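Local coordinates for choline dehydrogenase and related flavoproteins (Aspergillus oryzae, PDB 3Q9T), which probably oxidises formate as an FAD-dependent oxidase of the glucose-methanol-choline oxidoreductase family, using an 8-formyl-FAD cofactor, at residues F99-A107 / N187-G195. Numbering follows the deposited sequence.
With FAY ([(2R,3S,4R,5R)-5-(6-amino-9H-purin-9-yl)-3,4-dihydroxytetrahydrofuran-2-yl]methyl (2R,3S,4S)-5-(8-formyl-7-methyl-2,4-dioxo-3,4-dihydrobenzo[g]pteridin-10(2H)-yl)-2,3,4-trihydroxypentyl dihydrogen diphosphate), chain D.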
# COMPACT_ATOMS: atom_id res chain seq x y z
N PHE A 99 -8.83 -14.92 -20.77
CA PHE A 99 -9.52 -15.73 -21.78
C PHE A 99 -10.92 -16.23 -21.45
O PHE A 99 -11.72 -16.43 -22.36
CB PHE A 99 -8.66 -16.92 -22.20
CG PHE A 99 -7.26 -16.55 -22.49
CD1 PHE A 99 -6.94 -15.86 -23.67
CD2 PHE A 99 -6.24 -16.89 -21.62
CE1 PHE A 99 -5.62 -15.52 -23.96
CE2 PHE A 99 -4.92 -16.54 -21.90
CZ PHE A 99 -4.62 -15.84 -23.08
N THR A 100 -11.21 -16.45 -20.17
CA THR A 100 -12.49 -17.03 -19.78
C THR A 100 -13.67 -16.28 -20.38
O THR A 100 -13.70 -15.05 -20.43
CB THR A 100 -12.67 -17.14 -18.27
OG1 THR A 100 -11.43 -17.52 -17.65
CG2 THR A 100 -13.72 -18.20 -17.96
N TRP A 101 -14.64 -17.06 -20.86
CA TRP A 101 -15.79 -16.52 -21.56
C TRP A 101 -17.03 -17.07 -20.90
O TRP A 101 -17.37 -18.24 -21.08
CB TRP A 101 -15.75 -16.95 -23.02
CG TRP A 101 -16.89 -16.44 -23.87
CD1 TRP A 101 -18.07 -17.08 -24.10
CD2 TRP A 101 -16.92 -15.22 -24.63
NE1 TRP A 101 -18.84 -16.33 -24.96
CE2 TRP A 101 -18.17 -15.19 -25.30
CE3 TRP A 101 -16.03 -14.16 -24.80
CZ2 TRP A 101 -18.54 -14.13 -26.12
CZ3 TRP A 101 -16.40 -13.11 -25.62
CH2 TRP A 101 -17.65 -13.10 -26.27
N VAL A 102 -17.70 -16.20 -20.15
CA VAL A 102 -18.80 -16.60 -19.29
C VAL A 102 -19.69 -15.38 -19.07
O VAL A 102 -19.21 -14.31 -18.74
CB VAL A 102 -18.24 -17.18 -17.96
CG1 VAL A 102 -17.25 -16.20 -17.31
CG2 VAL A 102 -19.36 -17.55 -17.00
N PRO A 103 -21.01 -15.52 -19.32
CA PRO A 103 -21.89 -14.35 -19.31
C PRO A 103 -22.31 -13.87 -17.92
O PRO A 103 -22.26 -12.67 -17.67
CB PRO A 103 -23.13 -14.84 -20.07
CG PRO A 103 -23.17 -16.30 -19.77
CD PRO A 103 -21.71 -16.73 -19.78
N GLY A 104 -22.74 -14.79 -17.06
CA GLY A 104 -23.31 -14.42 -15.79
C GLY A 104 -24.75 -14.89 -15.58
O GLY A 104 -25.33 -15.56 -16.42
N HIS A 105 -25.33 -14.51 -14.45
CA HIS A 105 -26.58 -15.09 -14.00
C HIS A 105 -27.75 -14.25 -14.48
O HIS A 105 -27.71 -13.03 -14.42
CB HIS A 105 -26.56 -15.22 -12.48
CG HIS A 105 -27.64 -16.10 -11.92
ND1 HIS A 105 -28.93 -15.65 -11.71
CD2 HIS A 105 -27.62 -17.39 -11.52
CE1 HIS A 105 -29.65 -16.63 -11.20
NE2 HIS A 105 -28.88 -17.70 -11.07
N LYS A 106 -28.78 -14.92 -14.97
CA LYS A 106 -29.98 -14.26 -15.48
C LYS A 106 -30.61 -13.27 -14.49
O LYS A 106 -31.02 -12.18 -14.86
CB LYS A 106 -31.01 -15.32 -15.91
CG LYS A 106 -32.44 -14.80 -16.14
CD LYS A 106 -33.33 -15.92 -16.71
CE LYS A 106 -34.81 -15.71 -16.39
NZ LYS A 106 -35.32 -14.37 -16.81
N ALA A 107 -30.69 -13.65 -13.23
CA ALA A 107 -31.33 -12.79 -12.24
C ALA A 107 -30.60 -11.46 -12.13
O ALA A 107 -31.20 -10.43 -11.84
CB ALA A 107 -31.37 -13.48 -10.90
N ASN A 187 -23.85 -26.37 -19.04
CA ASN A 187 -24.57 -25.23 -19.58
C ASN A 187 -24.71 -24.08 -18.60
O ASN A 187 -25.68 -24.02 -17.84
CB ASN A 187 -25.96 -25.61 -20.11
CG ASN A 187 -26.66 -24.41 -20.73
OD1 ASN A 187 -26.00 -23.41 -21.03
ND2 ASN A 187 -27.98 -24.50 -20.91
N ILE A 188 -23.76 -23.15 -18.63
CA ILE A 188 -23.85 -21.95 -17.79
C ILE A 188 -24.14 -20.71 -18.65
O ILE A 188 -23.73 -19.59 -18.32
CB ILE A 188 -22.54 -21.77 -16.97
CG1 ILE A 188 -21.34 -21.64 -17.91
CG2 ILE A 188 -22.32 -22.97 -16.06
CD1 ILE A 188 -20.08 -21.17 -17.23
N TYR A 189 -24.86 -20.91 -19.75
CA TYR A 189 -25.05 -19.84 -20.73
C TYR A 189 -26.50 -19.40 -20.88
O TYR A 189 -26.78 -18.48 -21.64
CB TYR A 189 -24.42 -20.24 -22.07
CG TYR A 189 -23.00 -20.71 -21.86
CD1 TYR A 189 -21.97 -19.79 -21.76
CD2 TYR A 189 -22.71 -22.05 -21.67
CE1 TYR A 189 -20.66 -20.20 -21.51
CE2 TYR A 189 -21.41 -22.47 -21.43
CZ TYR A 189 -20.38 -21.54 -21.34
OH TYR A 189 -19.09 -21.94 -21.09
N ASP A 190 -27.40 -20.04 -20.14
CA ASP A 190 -28.81 -19.66 -20.16
C ASP A 190 -29.33 -19.08 -18.86
O ASP A 190 -30.53 -19.16 -18.58
CB ASP A 190 -29.69 -20.84 -20.57
CG ASP A 190 -29.54 -21.18 -22.02
OD1 ASP A 190 -29.55 -20.25 -22.85
OD2 ASP A 190 -29.38 -22.38 -22.34
N GLY A 191 -28.43 -18.51 -18.06
CA GLY A 191 -28.83 -17.82 -16.85
C GLY A 191 -28.63 -18.57 -15.55
O GLY A 191 -28.78 -18.01 -14.47
N GLU A 192 -28.31 -19.86 -15.67
CA GLU A 192 -28.07 -20.71 -14.52
C GLU A 192 -26.60 -21.02 -14.52
O GLU A 192 -26.03 -21.26 -15.58
CB GLU A 192 -28.83 -22.04 -14.65
CG GLU A 192 -30.28 -21.91 -14.97
CD GLU A 192 -31.15 -22.04 -13.74
OE1 GLU A 192 -32.12 -22.83 -13.80
OE2 GLU A 192 -30.85 -21.35 -12.73
N MET A 193 -25.99 -21.05 -13.34
CA MET A 193 -24.56 -21.33 -13.30
C MET A 193 -24.07 -22.09 -12.05
O MET A 193 -22.87 -22.11 -11.78
CB MET A 193 -23.75 -20.04 -13.51
CG MET A 193 -24.21 -18.85 -12.67
SD MET A 193 -23.52 -17.28 -13.27
CE MET A 193 -21.78 -17.70 -13.32
N ASP A 194 -24.97 -22.75 -11.33
CA ASP A 194 -24.56 -23.47 -10.12
C ASP A 194 -23.72 -24.74 -10.39
O ASP A 194 -24.23 -25.73 -10.90
CB ASP A 194 -25.79 -23.83 -9.27
CG ASP A 194 -25.42 -24.38 -7.91
OD1 ASP A 194 -24.39 -23.98 -7.35
OD2 ASP A 194 -26.19 -25.21 -7.39
N GLY A 195 -22.44 -24.70 -10.02
CA GLY A 195 -21.61 -25.89 -10.12
C GLY A 195 -20.21 -25.72 -10.70
O GLY A 195 -19.77 -24.61 -11.02
P FAY D . -13.19 -2.42 -22.28
N1 FAY D . -12.57 -10.84 -18.28
C2 FAY D . -12.98 -12.12 -18.65
O2 FAY D . -14.10 -12.30 -19.11
N3 FAY D . -12.03 -13.07 -18.96
C4 FAY D . -10.79 -12.97 -18.37
O4 FAY D . -10.25 -14.03 -18.01
N5 FAY D . -9.13 -11.56 -17.40
C6 FAY D . -7.28 -10.18 -16.96
C7 FAY D . -6.67 -8.94 -16.93
C8 FAY D . -7.42 -7.80 -17.24
O8 FAY D . -7.27 -5.54 -17.85
C9 FAY D . -8.74 -7.94 -17.71
PA FAY D . -10.44 -1.91 -22.71
C1' FAY D . -11.59 -8.12 -18.39
C10 FAY D . -11.27 -10.61 -17.91
N10 FAY D . -10.75 -9.31 -17.92
N1A FAY D . -5.92 7.71 -25.29
O1A FAY D . -9.32 -1.70 -21.74
C1B FAY D . -7.49 2.71 -24.90
O1P FAY D . -13.57 -2.29 -23.73
C2' FAY D . -11.58 -7.98 -19.93
O2' FAY D . -10.28 -8.14 -20.35
C2A FAY D . -6.00 6.77 -26.30
O2A FAY D . -10.46 -3.28 -23.32
C2B FAY D . -6.76 1.57 -24.21
O2B FAY D . -5.42 1.42 -24.64
O2P FAY D . -14.25 -1.82 -21.38
C3' FAY D . -12.21 -6.75 -20.66
O3' FAY D . -11.48 -6.26 -21.78
N3A FAY D . -6.44 5.48 -26.03
C3B FAY D . -7.60 0.38 -24.63
O3B FAY D . -7.19 -0.02 -25.92
O3P FAY D . -11.83 -1.60 -21.99
C4' FAY D . -12.52 -5.56 -19.79
O4' FAY D . -13.25 -6.07 -18.68
C4A FAY D . -6.79 5.14 -24.76
C4B FAY D . -8.99 0.96 -24.78
O4B FAY D . -8.85 2.37 -24.80
C4X FAY D . -10.42 -11.73 -17.84
C5' FAY D . -13.32 -4.49 -20.57
O5' FAY D . -12.85 -3.96 -21.82
C5A FAY D . -6.72 6.08 -23.73
C5B FAY D . -9.89 0.52 -23.64
O5B FAY D . -10.28 -0.81 -23.89
C5X FAY D . -8.64 -10.29 -17.21
C6A FAY D . -6.28 7.37 -23.99
N6A FAY D . -6.12 8.24 -22.99
N7A FAY D . -7.13 5.48 -22.60
C7M FAY D . -5.27 -8.84 -16.37
C8A FAY D . -7.47 4.20 -22.87
C8M FAY D . -6.68 -6.56 -17.58
C9A FAY D . -9.38 -9.17 -17.65
N9A FAY D . -7.26 3.98 -24.20
O HOH W 1 -17.05 -20.46 -19.67
O HOH W 2 -22.97 -17.67 -16.53
O HOH W 3 -25.75 -17.95 -18.13
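Lys-106 and Gly-191 bring the two backbones together, their CA atoms 4.0 Å apart, and Lys-106 N donates to Gly-191 O at an N-H...O angle of 163°. In this flavoprotein of the GMC oxidoreductase family, segment 99-107 runs from the flavin to the start of helix 106-110, while 187-195 is the loop leading into strand 195-204. His-105 is the N-cap of that helix: a chi1 of -166° swings its imidazole away from His-105 N to lie beside the carbonyl carbon, where ND1 accepts from Ala-107 N, which lies 24° out of the ring plane. Gly-191 O sits over one face of the same imidazole, 3.2 Å above the ring plane and over its centre; Met-193 CG meets the ring edge. The bend at chi3 of Met-193 carries CE on toward Val-102, and SD lies 3.5 Å from His-105 N, whose hydrogen-bond partner is Asp-551. Val-102 CG2 touches Ile-188 CD1 at 3.7 Å, and Phe-358 of strand 353-358 packs against Val-102, Ile-188 and Met-193. Pro-103 crosses Tyr-189 at about a right angle, CD to CD1 3.7 Å. Water 3 links three backbone groups, accepting from Gly-191 N and lying within hydrogen-bonding distance of Gly-104 O and Ile-188 O. At the flavin end, FAY N3 donates to Thr-100 O (3.0 Å), which also bonds to Gln-555. One residue further on, Trp-101 O accepts from water 1 at 2.6 Å, and that water also hydrogen-bonds Tyr-189 OH at 2.9 Å.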